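Local coordinates for Alpha/beta hydrolase fold protein (Nakamurella multipartita, PDB 4Y7D) that probably acts as a hydrolase of the alpha/beta hydrolase fold, at residues 43-54 with 205-216. Numbering follows the deposited sequence.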
ATOM      1  N   PRO A  43      -0.950  -1.489  -9.186  1.00 21.70           N
ATOM      2  CA  PRO A  43       0.518  -1.619  -9.215  1.00 21.77           C
ATOM      3  C   PRO A  43       1.150  -0.694  -8.187  1.00 21.18           C
ATOM      4  O   PRO A  43       0.459   0.054  -7.503  1.00 21.20           O
ATOM      5  CB  PRO A  43       0.876  -1.099 -10.599  1.00 22.75           C
ATOM      6  CG  PRO A  43      -0.132  -0.010 -10.819  1.00 23.53           C
ATOM      7  CD  PRO A  43      -1.421  -0.570 -10.239  1.00 23.84           C
ATOM      8  N   GLY A  44       2.476  -0.737  -8.110  1.00 20.42           N
ATOM      9  CA  GLY A  44       3.214   0.093  -7.181  1.00 20.57           C
ATOM     10  C   GLY A  44       4.684  -0.195  -7.378  1.00 20.40           C
ATOM     11  O   GLY A  44       5.160  -0.585  -8.455  1.00 21.45           O
ATOM     12  N   GLY A  45       5.428   0.066  -6.338  1.00 19.94           N
ATOM     13  CA  GLY A  45       6.856  -0.074  -6.352  1.00 19.74           C
ATOM     14  C   GLY A  45       7.422   0.781  -5.263  1.00 19.90           C
ATOM     15  O   GLY A  45       6.686   1.376  -4.500  1.00 20.14           O
ATOM     16  N   HIS A  46       8.741   0.914  -5.238  1.00 19.69           N
ATOM     17  CA  HIS A  46       9.337   1.636  -4.108  1.00 20.25           C
ATOM     18  C   HIS A  46       8.997   3.130  -4.100  1.00 20.35           C
ATOM     19  O   HIS A  46       9.114   3.792  -3.094  1.00 19.47           O
ATOM     20  CB  HIS A  46      10.856   1.404  -4.078  1.00 21.40           C
ATOM     21  CG  HIS A  46      11.567   1.962  -5.273  1.00 23.56           C
ATOM     22  ND1 HIS A  46      11.955   1.180  -6.332  1.00 24.73           N
ATOM     23  CD2 HIS A  46      11.921   3.236  -5.595  1.00 25.60           C
ATOM     24  CE1 HIS A  46      12.503   1.947  -7.268  1.00 27.95           C
ATOM     25  NE2 HIS A  46      12.499   3.200  -6.833  1.00 27.33           N
ATOM     26  N   ASP A  47       8.624   3.688  -5.242  1.00 20.71           N
ATOM     27  CA  ASP A  47       8.161   5.080  -5.266  1.00 22.31           C
ATOM     28  C   ASP A  47       6.883   5.277  -4.458  1.00 21.99           C
ATOM     29  O   ASP A  47       6.817   6.174  -3.625  1.00 22.07           O
ATOM     30  CB  ASP A  47       8.023   5.621  -6.688  1.00 23.74           C
ATOM     31  CG  ASP A  47       7.097   4.761  -7.602  1.00 24.89           C
ATOM     32  OD1 ASP A  47       6.780   3.541  -7.385  1.00 23.44           O
ATOM     33  OD2 ASP A  47       6.662   5.372  -8.610  1.00 28.62           O
ATOM     34  N   ALA A  48       5.896   4.416  -4.706  1.00 20.96           N
ATOM     35  CA  ALA A  48       4.659   4.415  -3.919  1.00 20.27           C
ATOM     36  C   ALA A  48       4.966   4.131  -2.475  1.00 19.50           C
ATOM     37  O   ALA A  48       4.435   4.779  -1.584  1.00 19.08           O
ATOM     38  CB  ALA A  48       3.676   3.377  -4.446  1.00 20.86           C
ATOM     39  N   GLY A  49       5.779   3.113  -2.231  1.00 19.44           N
ATOM     40  CA  GLY A  49       6.135   2.760  -0.858  1.00 19.09           C
ATOM     41  C   GLY A  49       6.798   3.894  -0.097  1.00 18.74           C
ATOM     42  O   GLY A  49       6.505   4.107   1.069  1.00 18.77           O
ATOM     43  N   LEU A  50       7.707   4.614  -0.726  1.00 19.64           N
ATOM     44  CA  LEU A  50       8.342   5.710  -0.029  1.00 19.99           C
ATOM     45  C   LEU A  50       7.357   6.817   0.308  1.00 19.91           C
ATOM     46  O   LEU A  50       7.495   7.489   1.350  1.00 20.05           O
ATOM     47  CB  LEU A  50       9.489   6.290  -0.888  1.00 20.79           C
ATOM     48  CG  LEU A  50      10.774   5.479  -0.905  1.00 22.77           C
ATOM     49  CD1 LEU A  50      11.723   5.898  -2.030  1.00 25.03           C
ATOM     50  CD2 LEU A  50      11.502   5.615   0.438  1.00 22.58           C
ATOM     51  N   ALA A  51       6.402   7.052  -0.571  1.00 19.78           N
ATOM     52  CA  ALA A  51       5.371   8.050  -0.323  1.00 19.99           C
ATOM     53  C   ALA A  51       4.500   7.620   0.862  1.00 20.31           C
ATOM     54  O   ALA A  51       4.226   8.414   1.774  1.00 18.80           O
ATOM     55  CB  ALA A  51       4.506   8.249  -1.569  1.00 20.78           C
HETATM   56  N   MSE A  52       4.142   6.337   0.892  1.00 19.10           N
HETATM   57  CA  MSE A  52       3.438   5.751   2.050  1.00 19.06           C
HETATM   58  C   MSE A  52       4.242   5.915   3.364  1.00 19.86           C
HETATM   59  O   MSE A  52       3.656   6.129   4.426  1.00 18.61           O
HETATM   60  CB  MSE A  52       3.182   4.271   1.847  1.00 18.98           C
HETATM   61  CG  MSE A  52       2.179   3.943   0.736  1.00 19.75           C
HETATM   62 SE   MSE A  52       2.238   1.992   0.328  0.65 20.64          SE
HETATM   63  CE  MSE A  52       1.833   1.283   2.077  1.00 18.91           C
ATOM     64  N   ALA A  53       5.571   5.777   3.271  1.00 19.64           N
ATOM     65  CA  ALA A  53       6.464   5.720   4.430  1.00 19.98           C
ATOM     66  C   ALA A  53       6.832   7.076   4.970  1.00 21.49           C
ATOM     67  O   ALA A  53       7.397   7.143   6.085  1.00 20.01           O
ATOM     68  CB  ALA A  53       7.744   4.993   4.089  1.00 21.05           C
ATOM     69  N   ARG A  54       6.605   8.168   4.234  1.00 20.96           N
ATOM     70  CA  ARG A  54       7.136   9.448   4.754  1.00 22.69           C
ATOM     71  C   ARG A  54       6.687   9.781   6.164  1.00 22.01           C
ATOM     72  O   ARG A  54       7.487  10.311   6.971  1.00 22.32           O
ATOM     73  CB  ARG A  54       6.804  10.654   3.862  1.00 26.27           C
ATOM     74  CG  ARG A  54       7.608  10.735   2.581  1.00 30.33           C
ATOM     75  CD  ARG A  54       7.359  12.101   1.909  1.00 33.36           C
ATOM     76  NE  ARG A  54       8.140  12.109   0.692  1.00 37.53           N
ATOM     77  CZ  ARG A  54       7.685  11.764  -0.524  1.00 37.98           C
ATOM     78  NH1 ARG A  54       6.402  11.489  -0.738  1.00 34.66           N
ATOM     79  NH2 ARG A  54       8.533  11.790  -1.551  1.00 40.68           N
ATOM     80  N   GLU A 205       2.365  11.539  -6.353  1.00 23.50           N
ATOM     81  CA  GLU A 205       3.243  10.365  -6.457  1.00 23.59           C
ATOM     82  C   GLU A 205       2.454   9.081  -6.673  1.00 22.93           C
ATOM     83  O   GLU A 205       2.829   8.263  -7.511  1.00 22.43           O
ATOM     84  CB  GLU A 205       4.172  10.299  -5.265  1.00 24.58           C
ATOM     85  CG  GLU A 205       5.210  11.399  -5.386  1.00 26.93           C
ATOM     86  CD  GLU A 205       6.212  11.484  -4.250  1.00 28.95           C
ATOM     87  OE1 GLU A 205       6.132  10.650  -3.348  1.00 28.44           O
ATOM     88  OE2 GLU A 205       7.060  12.423  -4.268  1.00 29.56           O
ATOM     89  N   LEU A 206       1.362   8.910  -5.918  1.00 22.60           N
ATOM     90  CA  LEU A 206       0.549   7.706  -6.037  1.00 21.68           C
ATOM     91  C   LEU A 206      -0.209   7.676  -7.355  1.00 23.15           C
ATOM     92  O   LEU A 206      -0.351   6.568  -7.957  1.00 23.23           O
ATOM     93  CB  LEU A 206      -0.393   7.546  -4.833  1.00 22.62           C
ATOM     94  CG  LEU A 206       0.222   6.738  -3.683  1.00 22.57           C
ATOM     95  CD1 LEU A 206       0.440   5.312  -4.184  1.00 23.44           C
ATOM     96  CD2 LEU A 206       1.521   7.295  -3.153  1.00 22.85           C
ATOM     97  N   ALA A 207      -0.647   8.847  -7.829  1.00 23.00           N
ATOM     98  CA  ALA A 207      -1.328   8.903  -9.158  1.00 23.09           C
ATOM     99  C   ALA A 207      -0.441   8.384 -10.298  1.00 23.75           C
ATOM    100  O   ALA A 207      -0.874   7.593 -11.164  1.00 24.78           O
ATOM    101  CB  ALA A 207      -1.812  10.318  -9.436  1.00 23.96           C
ATOM    102  N   VAL A 208       0.805   8.811 -10.319  1.00 23.44           N
ATOM    103  CA  VAL A 208       1.754   8.333 -11.317  1.00 24.19           C
ATOM    104  C   VAL A 208       2.032   6.824 -11.162  1.00 23.73           C
ATOM    105  O   VAL A 208       2.126   6.108 -12.168  1.00 24.05           O
ATOM    106  CB  VAL A 208       3.058   9.158 -11.252  1.00 25.27           C
ATOM    107  CG1 VAL A 208       4.138   8.550 -12.134  1.00 26.66           C
ATOM    108  CG2 VAL A 208       2.777  10.594 -11.682  1.00 25.96           C
ATOM    109  N   SER A 209       2.080   6.322  -9.930  1.00 23.27           N
ATOM    110  CA  SER A 209       2.405   4.924  -9.697  1.00 23.06           C
ATOM    111  C   SER A 209       1.245   3.981 -10.022  1.00 24.61           C
ATOM    112  O   SER A 209       1.422   2.768 -10.034  1.00 24.38           O
ATOM    113  CB  SER A 209       2.895   4.712  -8.256  1.00 23.63           C
ATOM    114  OG  SER A 209       1.791   4.718  -7.387  1.00 25.06           O
ATOM    115  N   ALA A 210       0.066   4.540 -10.322  1.00 23.79           N
ATOM    116  CA  ALA A 210      -1.111   3.754 -10.625  1.00 24.93           C
ATOM    117  C   ALA A 210      -1.055   3.158 -12.006  1.00 25.51           C
ATOM    118  O   ALA A 210      -1.835   2.241 -12.297  1.00 26.68           O
ATOM    119  CB  ALA A 210      -2.358   4.617 -10.454  1.00 26.70           C
ATOM    120  N   ASN A 211      -0.199   3.701 -12.872  1.00 25.13           N
ATOM    121  CA  ASN A 211      -0.066   3.194 -14.219  1.00 25.95           C
ATOM    122  C   ASN A 211       0.756   1.907 -14.135  1.00 25.89           C
ATOM    123  O   ASN A 211       1.840   1.896 -13.557  1.00 24.72           O
ATOM    124  CB  ASN A 211       0.520   4.275 -15.170  1.00 27.05           C
ATOM    125  CG  ASN A 211       0.935   3.716 -16.515  1.00 27.41           C
ATOM    126  OD1 ASN A 211       1.875   2.934 -16.585  1.00 28.80           O
ATOM    127  ND2 ASN A 211       0.272   4.138 -17.599  1.00 27.70           N
ATOM    128  N   HIS A 212       0.234   0.839 -14.732  1.00 25.82           N
ATOM    129  CA  HIS A 212       0.837  -0.481 -14.620  1.00 26.90           C
ATOM    130  C   HIS A 212       1.628  -0.937 -15.855  1.00 28.37           C
ATOM    131  O   HIS A 212       1.932  -2.123 -16.015  1.00 30.81           O
ATOM    132  CB  HIS A 212      -0.195  -1.511 -14.252  1.00 26.64           C
ATOM    133  CG  HIS A 212      -1.461  -1.426 -15.031  1.00 28.38           C
ATOM    134  ND1 HIS A 212      -1.606  -1.963 -16.296  1.00 29.98           N
ATOM    135  CD2 HIS A 212      -2.665  -0.912 -14.695  1.00 30.05           C
ATOM    136  CE1 HIS A 212      -2.837  -1.758 -16.714  1.00 30.52           C
ATOM    137  NE2 HIS A 212      -3.494  -1.105 -15.767  1.00 30.45           N
ATOM    138  N   SER A 213       2.016  -0.005 -16.714  1.00 29.29           N
ATOM    139  CA  SER A 213       2.759  -0.375 -17.910  1.00 29.23           C
ATOM    140  C   SER A 213       4.227  -0.598 -17.581  1.00 27.57           C
ATOM    141  O   SER A 213       4.682  -0.375 -16.442  1.00 26.23           O
ATOM    142  CB  SER A 213       2.673   0.735 -18.952  1.00 31.72           C
ATOM    143  OG  SER A 213       3.395   1.880 -18.503  1.00 32.24           O
ATOM    144  N   GLY A 214       4.955  -1.090 -18.569  1.00 27.73           N
ATOM    145  CA  GLY A 214       6.418  -1.152 -18.513  1.00 28.92           C
ATOM    146  C   GLY A 214       6.891  -1.979 -17.336  1.00 28.73           C
ATOM    147  O   GLY A 214       6.514  -3.156 -17.211  1.00 27.33           O
ATOM    148  N   PRO A 215       7.669  -1.374 -16.452  1.00 27.30           N
ATOM    149  CA  PRO A 215       8.280  -2.203 -15.375  1.00 27.45           C
ATOM    150  C   PRO A 215       7.378  -2.558 -14.219  1.00 25.37           C
ATOM    151  O   PRO A 215       7.816  -3.232 -13.281  1.00 24.26           O
ATOM    152  CB  PRO A 215       9.437  -1.336 -14.886  1.00 27.84           C
ATOM    153  CG  PRO A 215       8.928   0.061 -15.092  1.00 28.84           C
ATOM    154  CD  PRO A 215       8.137   0.022 -16.384  1.00 29.94           C
ATOM    155  N   ARG A 216       6.137  -2.089 -14.263  1.00 24.67           N
ATOM    156  CA  ARG A 216       5.137  -2.516 -13.332  1.00 24.67           C
ATOM    157  C   ARG A 216       4.199  -3.589 -13.894  1.00 24.00           C
ATOM    158  O   ARG A 216       3.387  -4.114 -13.162  1.00 24.06           O
ATOM    159  CB  ARG A 216       4.353  -1.330 -12.807  1.00 24.78           C
ATOM    160  CG  ARG A 216       5.179  -0.237 -12.122  1.00 24.78           C
ATOM    161  CD  ARG A 216       4.283   0.820 -11.531  1.00 25.62           C
ATOM    162  NE  ARG A 216       4.799   2.201 -11.617  1.00 25.97           N
ATOM    163  CZ  ARG A 216       5.314   2.875 -10.600  1.00 26.10           C
ATOM    164  NH1 ARG A 216       5.723   4.105 -10.768  1.00 24.84           N
ATOM    165  NH2 ARG A 216       5.453   2.307  -9.419  1.00 26.57           N
TER
HETATM  166  O   HOH W   1       0.841   2.459  -6.136  1.00 24.63           O
HETATM  167  O   HOH W   2       8.018   8.584  -3.699  1.00 25.87           O
HETATM  168  O   HOH W   3       5.405   8.054  -8.307  1.00 28.64           O
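Helix 46-54 and the helical turn 205-209 meet nearly antiparallel, at 156° with axes 9.1 Å apart, and exemplify how small residues and salt bridges can share one interface. At its centre A48 CB touches L206 CD1 (3.8 Å) and A51 CB touches L206 CD2, so the forked leucine tip spans one helical turn of alanines. One salt bridge lies near the start of helix 46-54 and another further along it. R216, its chain bent at chi3 (-143°), meets D47 end-on with the two flat groups almost coplanar: NH1 binds OD2 and NH2 binds OD1, each at 2.7 Å. The same NH2 also donates to G44 O (3.1 Å), from above the carbonyl plane, while S209 CA sits above one guanidinium face, displaced toward the rim. R216 thus ties together the loop and first turn around the N-cap residue G45. The second pair is more twisted, R54 and E205 having planes 52° apart; R54 NH1 approaches E205 OE1 (2.8 Å) from above the carboxylate, and NH2 reaches OE2. One water donates to P43 O and S209 OG, a second to D47 O and E205 OE1, a third to D47 OD2 and E205 O. Beyond G44, P43 CG packs against A210 O (3.2 Å) and H212 CB. Helix 197-209, inserted between strands 124-130 and 242-247, here meets helix 46-58, which follows strand 35-39, consistent with a cap packed on the core; L206 and selenomethionine M52 both rest on W106 of strand 101-106.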